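PDB 3OTX: adenosine kinase, putative from Trypanosoma brucei, which probably uses ATP, with magnesium, to phosphorylate adenosine and related nucleosides to their monophosphates, a step of purine salvage. Local coordinates for residues I40-R45 against V137-A142; R164-S169 against R188-L193; V283-L288 against T327-I332. The protein carries 1 engineered substitution. One frame throughout, in Å; residues are numbered along the deposited sequence.

Interaction 1: residues I40-R45 against V137-A142; sequences ILLSER and VADLGA. With AP5 (bis(adenosine)-5'-pentaphosphate), chain C.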
loop_
_atom_site.group_PDB
_atom_site.type_symbol
_atom_site.label_atom_id
_atom_site.label_comp_id
_atom_site.label_asym_id
_atom_site.label_seq_id
_atom_site.Cartn_x
_atom_site.Cartn_y
_atom_site.Cartn_z
ATOM N N ILE A 40 4.689 -11.340 6.018
ATOM C CA ILE A 40 6.075 -11.740 5.729
ATOM C C ILE A 40 6.190 -12.042 4.239
ATOM O O ILE A 40 5.177 -12.101 3.526
ATOM C CB ILE A 40 6.482 -12.991 6.507
ATOM C CG1 ILE A 40 5.598 -14.214 6.138
ATOM C CG2 ILE A 40 6.495 -12.736 8.033
ATOM C CD1 ILE A 40 6.253 -15.584 6.591
ATOM N N LEU A 41 7.430 -12.163 3.757
ATOM C CA LEU A 41 7.694 -12.792 2.476
ATOM C C LEU A 41 7.798 -14.297 2.658
ATOM O O LEU A 41 8.367 -14.791 3.644
ATOM C CB LEU A 41 9.010 -12.261 1.882
ATOM C CG LEU A 41 9.000 -10.728 1.726
ATOM C CD1 LEU A 41 10.346 -10.289 1.188
ATOM C CD2 LEU A 41 7.891 -10.254 0.818
ATOM N N LEU A 42 7.251 -15.037 1.691
ATOM C CA LEU A 42 7.366 -16.485 1.718
ATOM C C LEU A 42 8.827 -16.898 1.849
ATOM O O LEU A 42 9.690 -16.380 1.129
ATOM C CB LEU A 42 6.797 -17.068 0.434
ATOM C CG LEU A 42 6.933 -18.580 0.301
ATOM C CD1 LEU A 42 5.889 -19.220 1.177
ATOM C CD2 LEU A 42 6.696 -18.948 -1.165
ATOM N N SER A 43 9.097 -17.793 2.793
ATOM C CA SER A 43 10.427 -18.376 2.918
ATOM C C SER A 43 10.347 -19.895 2.964
ATOM O O SER A 43 9.266 -20.481 2.990
ATOM C CB SER A 43 11.109 -17.860 4.180
ATOM O OG SER A 43 10.569 -18.473 5.351
ATOM N N GLU A 44 11.509 -20.556 2.981
ATOM C CA GLU A 44 11.588 -21.977 3.035
ATOM C C GLU A 44 10.812 -22.496 4.271
ATOM O O GLU A 44 10.212 -23.532 4.204
ATOM C CB GLU A 44 13.065 -22.385 3.101
ATOM C CG GLU A 44 13.311 -23.874 3.066
ATOM C CD GLU A 44 13.024 -24.496 1.708
ATOM O OE1 GLU A 44 12.787 -23.750 0.723
ATOM O OE2 GLU A 44 13.041 -25.744 1.647
ATOM N N ARG A 45 10.792 -21.721 5.362
ATOM C CA ARG A 45 10.024 -22.084 6.560
ATOM C C ARG A 45 8.553 -22.377 6.236
ATOM O O ARG A 45 7.944 -23.274 6.865
ATOM C CB ARG A 45 10.131 -21.002 7.638
ATOM C CG ARG A 45 9.360 -21.296 8.940
ATOM C CD ARG A 45 9.833 -22.549 9.653
ATOM N NE ARG A 45 9.003 -22.910 10.819
ATOM C CZ ARG A 45 7.868 -23.600 10.766
ATOM N NH1 ARG A 45 7.406 -24.068 9.609
ATOM N NH2 ARG A 45 7.207 -23.883 11.894
ATOM N N VAL A 137 1.260 -13.995 3.863
ATOM C CA VAL A 137 2.522 -14.578 3.379
ATOM C C VAL A 137 2.634 -14.321 1.878
ATOM O O VAL A 137 1.927 -14.926 1.096
ATOM C CB VAL A 137 2.554 -16.062 3.671
ATOM C CG1 VAL A 137 3.886 -16.692 3.191
ATOM C CG2 VAL A 137 2.398 -16.311 5.188
ATOM N N ALA A 138 3.518 -13.411 1.480
ATOM C CA ALA A 138 3.566 -12.945 0.075
ATOM C C ALA A 138 4.647 -13.689 -0.699
ATOM O O ALA A 138 5.829 -13.668 -0.298
ATOM C CB ALA A 138 3.845 -11.431 0.034
ATOM N N ASP A 139 4.249 -14.343 -1.797
ATOM C CA ASP A 139 5.160 -14.993 -2.735
ATOM C C ASP A 139 5.184 -14.143 -3.979
ATOM O O ASP A 139 4.278 -14.225 -4.825
ATOM C CB ASP A 139 4.649 -16.404 -3.001
ATOM C CG ASP A 139 5.470 -17.146 -4.030
ATOM O OD1 ASP A 139 6.522 -16.631 -4.451
ATOM O OD2 ASP A 139 5.057 -18.257 -4.404
ATOM N N LEU A 140 6.161 -13.229 -4.068
ATOM C CA LEU A 140 6.134 -12.232 -5.130
ATOM C C LEU A 140 6.142 -12.787 -6.559
ATOM O O LEU A 140 5.589 -12.140 -7.444
ATOM C CB LEU A 140 7.256 -11.218 -4.995
ATOM C CG LEU A 140 7.258 -10.332 -3.738
ATOM C CD1 LEU A 140 8.196 -9.084 -3.878
ATOM C CD2 LEU A 140 5.911 -9.918 -3.281
ATOM N N GLY A 141 6.827 -13.909 -6.780
ATOM C CA GLY A 141 6.890 -14.476 -8.136
ATOM C C GLY A 141 7.351 -13.420 -9.136
ATOM O O GLY A 141 8.379 -12.739 -8.927
ATOM N N ALA A 142 6.560 -13.260 -10.190
ATOM C CA ALA A 142 6.862 -12.312 -11.243
ATOM C C ALA A 142 7.144 -10.902 -10.702
ATOM O O ALA A 142 7.930 -10.156 -11.299
ATOM C CB ALA A 142 5.720 -12.288 -12.229
HETATM P PA AP5 C . -5.706 0.783 10.645
HETATM O O1A AP5 C . -6.123 -0.420 11.485
HETATM O O2A AP5 C . -4.830 1.778 11.380
HETATM O O3A AP5 C . -4.909 0.381 9.305
HETATM P PB AP5 C . -3.828 -0.806 9.140
HETATM O O1B AP5 C . -3.263 -1.259 10.450
HETATM O O2B AP5 C . -2.869 -0.359 8.092
HETATM O O3B AP5 C . -4.800 -1.928 8.562
HETATM P PG AP5 C . -4.700 -3.514 8.463
HETATM O O1G AP5 C . -6.104 -4.030 8.401
HETATM O O2G AP5 C . -4.001 -4.180 9.627
HETATM O O3G AP5 C . -4.026 -3.649 7.072
HETATM P PD AP5 C . -3.579 -4.965 6.246
HETATM O O1D AP5 C . -3.872 -6.272 6.961
HETATM O O2D AP5 C . -2.170 -4.687 5.804
HETATM O O3D AP5 C . -4.613 -4.904 5.013
HETATM P PE AP5 C . -4.408 -4.075 3.644
HETATM O O1E AP5 C . -3.782 -2.744 3.949
HETATM O O2E AP5 C . -5.719 -4.083 2.861
HETATM O O5F AP5 C . -7.043 1.434 10.045
HETATM C C5F AP5 C . -6.976 2.477 9.073
HETATM C C4F AP5 C . -8.264 3.264 9.111
HETATM O O4F AP5 C . -9.381 2.380 8.946
HETATM C C3F AP5 C . -8.556 3.945 10.445
HETATM O O3F AP5 C . -7.944 5.211 10.477
HETATM C C2F AP5 C . -10.056 3.969 10.501
HETATM O O2F AP5 C . -10.545 5.044 9.738
HETATM C C1F AP5 C . -10.439 2.676 9.774
HETATM N N9A AP5 C . -10.625 1.512 10.687
HETATM C C8A AP5 C . -9.779 0.407 10.819
HETATM N N7A AP5 C . -10.332 -0.428 11.741
HETATM C C5A AP5 C . -11.497 0.110 12.174
HETATM C C6A AP5 C . -12.471 -0.312 13.052
HETATM N N6A AP5 C . -12.437 -1.522 13.615
HETATM N N1A AP5 C . -13.569 0.488 13.259
HETATM C C2A AP5 C . -13.736 1.692 12.593
HETATM N N3A AP5 C . -12.760 2.096 11.708
HETATM C C4A AP5 C . -11.683 1.319 11.485
HETATM O O5J AP5 C . -3.298 -4.947 2.839
HETATM C C5J AP5 C . -3.591 -6.282 2.463
HETATM C C4J AP5 C . -2.845 -6.489 1.156
HETATM O O4J AP5 C . -1.429 -6.573 1.388
HETATM C C3J AP5 C . -3.163 -7.821 0.469
HETATM O O3J AP5 C . -4.019 -7.543 -0.639
HETATM C C2J AP5 C . -1.794 -8.386 0.056
HETATM O O2J AP5 C . -1.748 -8.841 -1.291
HETATM C C1J AP5 C . -0.891 -7.192 0.249
HETATM N N9B AP5 C . 0.520 -7.549 0.457
HETATM C C8B AP5 C . 0.993 -8.351 1.461
HETATM N N7B AP5 C . 2.334 -8.466 1.275
HETATM C C5B AP5 C . 2.697 -7.741 0.171
HETATM C C6B AP5 C . 3.928 -7.507 -0.454
HETATM N N6B AP5 C . 5.080 -8.084 -0.077
HETATM N N1B AP5 C . 3.889 -6.737 -1.584
HETATM C C2B AP5 C . 2.761 -6.110 -2.061
HETATM N N3B AP5 C . 1.543 -6.378 -1.471
HETATM C C4B AP5 C . 1.540 -7.156 -0.347
#

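Interaction 2: residues R164-S169 against R188-L193; sequences RIFYFS and REVDGL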
loop_
_atom_site.group_PDB
_atom_site.type_symbol
_atom_site.label_atom_id
_atom_site.label_comp_id
_atom_site.label_asym_id
_atom_site.label_seq_id
_atom_site.Cartn_x
_atom_site.Cartn_y
_atom_site.Cartn_z
ATOM N N ARG A 164 1.569 13.579 -11.271
ATOM C CA ARG A 164 2.046 14.608 -10.325
ATOM C C ARG A 164 2.107 14.100 -8.890
ATOM O O ARG A 164 2.701 14.744 -8.037
ATOM C CB ARG A 164 1.218 15.896 -10.406
ATOM C CG ARG A 164 1.309 16.584 -11.739
ATOM C CD ARG A 164 2.739 17.081 -11.997
ATOM N NE ARG A 164 2.846 17.794 -13.265
ATOM C CZ ARG A 164 3.168 17.219 -14.431
ATOM N NH1 ARG A 164 3.434 15.901 -14.502
ATOM N NH2 ARG A 164 3.226 17.986 -15.521
ATOM N N ILE A 165 1.495 12.946 -8.645
ATOM C CA ILE A 165 1.557 12.294 -7.332
ATOM C C ILE A 165 2.084 10.866 -7.562
ATOM O O ILE A 165 1.567 10.159 -8.422
ATOM C CB ILE A 165 0.158 12.243 -6.658
ATOM C CG1 ILE A 165 -0.373 13.636 -6.343
ATOM C CG2 ILE A 165 0.213 11.382 -5.383
ATOM C CD1 ILE A 165 -1.898 13.703 -6.151
ATOM N N PHE A 166 3.129 10.497 -6.829
ATOM C CA PHE A 166 3.802 9.213 -6.970
ATOM C C PHE A 166 3.677 8.510 -5.642
ATOM O O PHE A 166 4.085 9.050 -4.609
ATOM C CB PHE A 166 5.273 9.453 -7.344
ATOM C CG PHE A 166 5.440 10.150 -8.678
ATOM C CD1 PHE A 166 5.279 11.537 -8.782
ATOM C CD2 PHE A 166 5.730 9.404 -9.830
ATOM C CE1 PHE A 166 5.433 12.173 -10.003
ATOM C CE2 PHE A 166 5.865 10.056 -11.070
ATOM C CZ PHE A 166 5.722 11.427 -11.142
ATOM N N TYR A 167 3.096 7.307 -5.680
ATOM C CA TYR A 167 2.922 6.529 -4.475
ATOM C C TYR A 167 3.557 5.165 -4.666
ATOM O O TYR A 167 3.185 4.412 -5.598
ATOM C CB TYR A 167 1.433 6.366 -4.139
ATOM C CG TYR A 167 1.208 5.339 -3.057
ATOM C CD1 TYR A 167 1.559 5.610 -1.737
ATOM C CD2 TYR A 167 0.695 4.095 -3.371
ATOM C CE1 TYR A 167 1.371 4.652 -0.744
ATOM C CE2 TYR A 167 0.502 3.139 -2.384
ATOM C CZ TYR A 167 0.851 3.433 -1.093
ATOM O OH TYR A 167 0.656 2.475 -0.124
ATOM N N PHE A 168 4.483 4.841 -3.770
ATOM C CA PHE A 168 5.072 3.513 -3.717
ATOM C C PHE A 168 4.773 2.880 -2.393
ATOM O O PHE A 168 4.845 3.546 -1.369
ATOM C CB PHE A 168 6.590 3.591 -3.858
ATOM C CG PHE A 168 7.060 3.700 -5.271
ATOM C CD1 PHE A 168 6.662 4.769 -6.101
ATOM C CD2 PHE A 168 7.960 2.773 -5.766
ATOM C CE1 PHE A 168 7.113 4.860 -7.433
ATOM C CE2 PHE A 168 8.441 2.873 -7.080
ATOM C CZ PHE A 168 8.003 3.930 -7.912
ATOM N N SER A 169 4.421 1.592 -2.405
ATOM C CA SER A 169 4.342 0.868 -1.144
ATOM C C SER A 169 5.752 0.637 -0.610
ATOM O O SER A 169 6.714 0.509 -1.381
ATOM C CB SER A 169 3.654 -0.473 -1.355
ATOM O OG SER A 169 4.510 -1.347 -2.062
ATOM N N ARG A 188 10.553 15.113 -8.369
ATOM C CA ARG A 188 11.202 16.435 -8.300
ATOM C C ARG A 188 11.158 17.158 -9.648
ATOM O O ARG A 188 10.827 18.340 -9.705
ATOM C CB ARG A 188 12.645 16.321 -7.796
ATOM C CG ARG A 188 12.730 15.741 -6.375
ATOM C CD ARG A 188 12.348 16.797 -5.344
ATOM N NE ARG A 188 12.428 16.265 -3.987
ATOM C CZ ARG A 188 13.556 16.096 -3.292
ATOM N NH1 ARG A 188 14.741 16.434 -3.808
ATOM N NH2 ARG A 188 13.496 15.574 -2.084
ATOM N N GLU A 189 11.462 16.420 -10.718
ATOM C CA GLU A 189 11.446 16.953 -12.072
ATOM C C GLU A 189 10.124 17.624 -12.429
ATOM O O GLU A 189 10.117 18.681 -13.042
ATOM C CB GLU A 189 11.783 15.858 -13.108
ATOM C CG GLU A 189 11.784 16.367 -14.594
ATOM C CD GLU A 189 11.962 15.222 -15.611
ATOM O OE1 GLU A 189 12.178 14.058 -15.218
ATOM O OE2 GLU A 189 11.954 15.500 -16.819
ATOM N N VAL A 190 9.018 16.974 -12.066
ATOM C CA VAL A 190 7.701 17.508 -12.410
ATOM C C VAL A 190 7.062 18.379 -11.316
ATOM O O VAL A 190 5.898 18.756 -11.435
ATOM C CB VAL A 190 6.735 16.357 -12.819
ATOM C CG1 VAL A 190 7.338 15.538 -13.952
ATOM C CG2 VAL A 190 6.448 15.451 -11.636
ATOM N N ASP A 191 7.819 18.738 -10.275
ATOM C CA ASP A 191 7.280 19.512 -9.145
ATOM C C ASP A 191 6.033 18.814 -8.580
ATOM O O ASP A 191 5.005 19.460 -8.337
ATOM C CB ASP A 191 6.945 20.956 -9.537
ATOM C CG ASP A 191 6.719 21.849 -8.323
ATOM O OD1 ASP A 191 7.339 21.586 -7.273
ATOM O OD2 ASP A 191 5.930 22.806 -8.417
ATOM N N GLY A 192 6.169 17.514 -8.377
ATOM C CA GLY A 192 5.093 16.623 -7.890
ATOM C C GLY A 192 5.343 16.303 -6.434
ATOM O O GLY A 192 6.057 17.037 -5.715
ATOM N N LEU A 193 4.692 15.232 -6.003
ATOM C CA LEU A 193 4.779 14.713 -4.647
ATOM C C LEU A 193 5.141 13.260 -4.661
ATOM O O LEU A 193 4.622 12.504 -5.474
ATOM C CB LEU A 193 3.426 14.849 -3.955
ATOM C CG LEU A 193 3.442 16.254 -3.366
ATOM C CD1 LEU A 193 2.220 17.061 -3.748
ATOM C CD2 LEU A 193 3.714 16.206 -1.871
#

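Interaction 3: residues V283-L288 against T327-I332; sequences VPVPQL and TAQEVI. With AP5 (bis(adenosine)-5'-pentaphosphate), chain C.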
loop_
_atom_site.group_PDB
_atom_site.type_symbol
_atom_site.label_atom_id
_atom_site.label_comp_id
_atom_site.label_asym_id
_atom_site.label_seq_id
_atom_site.Cartn_x
_atom_site.Cartn_y
_atom_site.Cartn_z
ATOM N N VAL A 283 -6.976 13.489 13.809
ATOM C CA VAL A 283 -8.205 13.468 13.048
ATOM C C VAL A 283 -9.069 12.296 13.529
ATOM O O VAL A 283 -8.709 11.131 13.306
ATOM C CB VAL A 283 -7.900 13.275 11.551
ATOM C CG1 VAL A 283 -9.161 13.361 10.720
ATOM C CG2 VAL A 283 -6.858 14.291 11.070
ATOM N N PRO A 284 -10.217 12.587 14.159
ATOM C CA PRO A 284 -11.039 11.502 14.732
ATOM C C PRO A 284 -11.570 10.554 13.685
ATOM O O PRO A 284 -11.862 10.945 12.546
ATOM C CB PRO A 284 -12.194 12.228 15.404
ATOM C CG PRO A 284 -11.726 13.621 15.614
ATOM C CD PRO A 284 -10.678 13.919 14.602
ATOM N N VAL A 285 -11.672 9.299 14.077
ATOM C CA VAL A 285 -12.261 8.286 13.209
ATOM C C VAL A 285 -13.743 8.186 13.602
ATOM O O VAL A 285 -14.068 7.998 14.792
ATOM C CB VAL A 285 -11.551 6.932 13.417
ATOM C CG1 VAL A 285 -12.354 5.794 12.784
ATOM C CG2 VAL A 285 -10.156 6.979 12.858
ATOM N N PRO A 286 -14.662 8.311 12.619
ATOM C CA PRO A 286 -16.085 8.252 12.960
ATOM C C PRO A 286 -16.474 6.927 13.634
ATOM O O PRO A 286 -15.981 5.870 13.253
ATOM C CB PRO A 286 -16.788 8.415 11.600
ATOM C CG PRO A 286 -15.788 9.055 10.730
ATOM C CD PRO A 286 -14.449 8.509 11.179
ATOM N N GLN A 287 -17.318 7.003 14.647
ATOM C CA GLN A 287 -17.799 5.822 15.353
ATOM C C GLN A 287 -18.417 4.840 14.364
ATOM O O GLN A 287 -19.146 5.250 13.446
ATOM C CB GLN A 287 -18.833 6.248 16.394
ATOM C CG GLN A 287 -19.229 5.171 17.381
ATOM C CD GLN A 287 -20.279 4.219 16.830
ATOM O OE1 GLN A 287 -20.316 3.044 17.199
ATOM N NE2 GLN A 287 -21.131 4.719 15.934
ATOM N N LEU A 288 -18.103 3.556 14.539
ATOM C CA LEU A 288 -18.654 2.493 13.699
ATOM C C LEU A 288 -18.991 1.314 14.600
ATOM O O LEU A 288 -18.157 0.909 15.412
ATOM C CB LEU A 288 -17.646 2.080 12.610
ATOM C CG LEU A 288 -18.038 1.031 11.556
ATOM C CD1 LEU A 288 -19.252 1.471 10.716
ATOM C CD2 LEU A 288 -16.833 0.711 10.642
ATOM N N THR A 327 -13.208 5.650 3.102
ATOM C CA THR A 327 -12.919 4.501 2.271
ATOM C C THR A 327 -12.532 3.279 3.103
ATOM O O THR A 327 -12.991 2.174 2.819
ATOM C CB THR A 327 -11.875 4.795 1.170
ATOM O OG1 THR A 327 -10.737 5.414 1.732
ATOM C CG2 THR A 327 -12.462 5.759 0.126
ATOM N N ALA A 328 -11.727 3.483 4.142
ATOM C CA ALA A 328 -11.354 2.355 5.019
ATOM C C ALA A 328 -12.590 1.751 5.684
ATOM O O ALA A 328 -12.760 0.518 5.712
ATOM C CB ALA A 328 -10.335 2.806 6.064
ATOM N N GLN A 329 -13.479 2.619 6.171
ATOM C CA GLN A 329 -14.685 2.155 6.805
ATOM C C GLN A 329 -15.612 1.433 5.830
ATOM O O GLN A 329 -16.277 0.478 6.208
ATOM C CB GLN A 329 -15.370 3.274 7.577
ATOM C CG GLN A 329 -14.571 3.558 8.855
ATOM C CD GLN A 329 -15.256 4.469 9.842
ATOM O OE1 GLN A 329 -16.192 5.193 9.506
ATOM N NE2 GLN A 329 -14.797 4.434 11.076
ATOM N N GLU A 330 -15.609 1.854 4.574
ATOM C CA GLU A 330 -16.433 1.139 3.579
ATOM C C GLU A 330 -15.885 -0.267 3.329
ATOM O O GLU A 330 -16.644 -1.251 3.332
ATOM C CB GLU A 330 -16.517 1.918 2.259
ATOM C CG GLU A 330 -17.402 3.150 2.294
ATOM C CD GLU A 330 -18.857 2.867 2.631
ATOM O OE1 GLU A 330 -19.433 1.912 2.066
ATOM O OE2 GLU A 330 -19.423 3.610 3.467
ATOM N N VAL A 331 -14.589 -0.346 3.110
ATOM C CA VAL A 331 -13.921 -1.592 2.727
ATOM C C VAL A 331 -14.005 -2.654 3.839
ATOM O O VAL A 331 -14.261 -3.840 3.564
ATOM C CB VAL A 331 -12.487 -1.318 2.221
ATOM C CG1 VAL A 331 -11.631 -2.589 2.194
ATOM C CG2 VAL A 331 -12.541 -0.693 0.820
ATOM N N ILE A 332 -13.850 -2.236 5.089
ATOM C CA ILE A 332 -13.849 -3.222 6.190
ATOM C C ILE A 332 -15.246 -3.759 6.496
ATOM O O ILE A 332 -15.403 -4.773 7.198
ATOM C CB ILE A 332 -13.128 -2.688 7.482
ATOM C CG1 ILE A 332 -13.990 -1.598 8.140
ATOM C CG2 ILE A 332 -11.659 -2.284 7.181
ATOM C CD1 ILE A 332 -13.430 -0.994 9.404
HETATM P PA AP5 C . -5.706 0.783 10.645
HETATM O O1A AP5 C . -6.123 -0.420 11.485
HETATM O O2A AP5 C . -4.830 1.778 11.380
HETATM O O3A AP5 C . -4.909 0.381 9.305
HETATM P PB AP5 C . -3.828 -0.806 9.140
HETATM O O1B AP5 C . -3.263 -1.259 10.450
HETATM O O2B AP5 C . -2.869 -0.359 8.092
HETATM O O3B AP5 C . -4.800 -1.928 8.562
HETATM P PG AP5 C . -4.700 -3.514 8.463
HETATM O O1G AP5 C . -6.104 -4.030 8.401
HETATM O O2G AP5 C . -4.001 -4.180 9.627
HETATM O O3G AP5 C . -4.026 -3.649 7.072
HETATM P PD AP5 C . -3.579 -4.965 6.246
HETATM O O1D AP5 C . -3.872 -6.272 6.961
HETATM O O2D AP5 C . -2.170 -4.687 5.804
HETATM O O3D AP5 C . -4.613 -4.904 5.013
HETATM P PE AP5 C . -4.408 -4.075 3.644
HETATM O O1E AP5 C . -3.782 -2.744 3.949
HETATM O O2E AP5 C . -5.719 -4.083 2.861
HETATM O O5F AP5 C . -7.043 1.434 10.045
HETATM C C5F AP5 C . -6.976 2.477 9.073
HETATM C C4F AP5 C . -8.264 3.264 9.111
HETATM O O4F AP5 C . -9.381 2.380 8.946
HETATM C C3F AP5 C . -8.556 3.945 10.445
HETATM O O3F AP5 C . -7.944 5.211 10.477
HETATM C C2F AP5 C . -10.056 3.969 10.501
HETATM O O2F AP5 C . -10.545 5.044 9.738
HETATM C C1F AP5 C . -10.439 2.676 9.774
HETATM N N9A AP5 C . -10.625 1.512 10.687
HETATM C C8A AP5 C . -9.779 0.407 10.819
HETATM N N7A AP5 C . -10.332 -0.428 11.741
HETATM C C5A AP5 C . -11.497 0.110 12.174
HETATM C C6A AP5 C . -12.471 -0.312 13.052
HETATM N N6A AP5 C . -12.437 -1.522 13.615
HETATM N N1A AP5 C . -13.569 0.488 13.259
HETATM C C2A AP5 C . -13.736 1.692 12.593
HETATM N N3A AP5 C . -12.760 2.096 11.708
HETATM C C4A AP5 C . -11.683 1.319 11.485
HETATM O O5J AP5 C . -3.298 -4.947 2.839
HETATM C C5J AP5 C . -3.591 -6.282 2.463
HETATM C C4J AP5 C . -2.845 -6.489 1.156
HETATM O O4J AP5 C . -1.429 -6.573 1.388
HETATM C C3J AP5 C . -3.163 -7.821 0.469
HETATM O O3J AP5 C . -4.019 -7.543 -0.639
HETATM C C2J AP5 C . -1.794 -8.386 0.056
HETATM O O2J AP5 C . -1.748 -8.841 -1.291
HETATM C C1J AP5 C . -0.891 -7.192 0.249
HETATM N N9B AP5 C . 0.520 -7.549 0.457
HETATM C C8B AP5 C . 0.993 -8.351 1.461
HETATM N N7B AP5 C . 2.334 -8.466 1.275
HETATM C C5B AP5 C . 2.697 -7.741 0.171
HETATM C C6B AP5 C . 3.928 -7.507 -0.454
HETATM N N6B AP5 C . 5.080 -8.084 -0.077
HETATM N N1B AP5 C . 3.889 -6.737 -1.584
HETATM C C2B AP5 C . 2.761 -6.110 -2.061
HETATM N N3B AP5 C . 1.543 -6.378 -1.471
HETATM C C4B AP5 C . 1.540 -7.156 -0.347
HETATM O O HOH W 1 -18.683 5.274 10.787
#

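Interaction 1: residues I40-R45 against V137-A142
Ile40 and Leu41 pair in parallel with Val137 and Ala138, and two backbone bonds hold the strands. Ala138 N donates to Ile40 O at 2.9 Å. Leu42 N donates to Ala138 O at 2.8 Å, in a nearly straight bond (175°). Val137 serves two neighbours because its CG1 is anti to its own N (chi1 -179°). Val137 CG1 meets Leu42 CD1 at 3.8 Å. Val137 CG2 lies alongside Ile40 CG1 at 3.9 Å. The other methyl of Leu42, CD2, rests against Asp139 CG at 3.6 Å, and these two side chains run the same way.

Leu41 and Ala138 share the other face of the sheet, which receives an adenine of AP5. Ala138 CB lies 3.6 Å from AP5 N7B, and Leu41 CD2 lies 3.7 Å from AP5 N6B. Leu140 CD2 also approaches the amino group.

Further out, Ile49 of helix 49-54 touches both Leu42 and Val137, and Leu17 of strand 17-23 touches Ala138 and Leu140. Strand 39-41 is an edge of the small five-stranded sheet, the lid of the ribokinase-like fold. The groups that these residues bring nearest to the adenine are methyls, which is consistent with this wall recognising the base by shape and apolar packing, with the backbone bonds fixing where those methyls stand.

Interaction 2: residues R164-S169 against R188-L193
Arg164 and Val190 meet with the guanidinium laid over the valine. The arginine chain turns at CG (chi2 -65°), and this bend brings one face of its flat end over Val190 CB, 3.7 Å from Arg164 NH1. The polar end is also tethered on its own side, as NH1 is hydrogen-bonded to Asp161 O. Lower on the chain, Arg164 CD sits 3.6 Å from Val190 O.

Val190 turns a methyl to Phe166. Val190 CG2 comes to the ring edge, 3.8 Å from Phe166 CE1. The same ring has Leu193 O at its edge, in the ring plane, 3.5 Å from Phe166 CD1. Lys186 and Ala187 of helix 177-189 also pack on this phenylalanine.

The contact belongs to the beta-alpha-beta unit of strand 165-169, helix 177-189 and strand 193-197, in the large central sheet of the PfkB kinase fold. The helix ends in a Schellman motif. Asp191, with positive phi, is its C-prime residue; Gly192 N bonds to Ala187 O, and Asp191 N to Arg188 O. The next strand begins directly after, at Leu193.

Gly192 passes close to the first strand, its CA 3.0 Å from Arg164 O, where it has no side chain to accommodate. Arg164 O accepts from Leu193 N at 2.9 Å. Phe166 N donates to Leu193 O at 2.8 Å. These bonds flank the parallel pair Ile165 and Leu193. The side chains of that pair stand on the face covered by helix 300-311, where Tyr311 touches both.

Interaction 3: residues V283-L288 against T327-I332
Gln329 reaches Pro286 because its chain runs extended beyond CG (chi2 -170°), carrying the amide from the helix to the facing loop. Gln329 NE2 donates to Pro286 O at 2.9 Å. The bond is nearly straight (172°) and lies in both the carbonyl plane and the amide plane. Gln329 NE2 also donates to AP5 N3A, at 3.2 Å. The other end of the amide, Gln329 OE1, accepts from a water at 2.8 Å, and that water also donates to Gln287 O.

Val285 CG1 crosses close to the amide, 3.3 Å from Gln329 NE2. With CG anti to the backbone N (chi1 -177°), Leu288 extends toward the helix, and Leu288 CD2 slides past Ile332 CD1 at 4.0 Å. Ile332 CD1 lies over one face of the adenine, 3.6 Å from AP5 C5A. Leu288 CD2 approaches from the same side, near C2A. Gln290, an ADP-binding residue, bonds to Leu288 O.

This pocket holds the AP5 adenine at the ADP side of the active site. Two donated bonds and one accepted bond set which way the amide is turned. A buried glutamine thus presents N-H to purine N3 while the loop keeps it oriented.

In the fold
From the N terminus, interaction 1 closes first, joining strand 39-41 to strand 133-141 in the small lid sheet. Interaction 2 opens only after that and closes the short loop through helix 177-189, tying neighbouring strands of the large sheet. Interaction 3 comes last. It closes the loop from the end of strand 279-283, past helix 300-311, to the C-terminal part of helix 317-332. The three follow in series; none nests in or crosses another. Interactions 1 and 3 lie on opposite sides of the chain's centre, nearest atoms about 17 Å apart, yet both touch AP5, one at each adenine. Interaction 2 lies away from the substrate-binding residues.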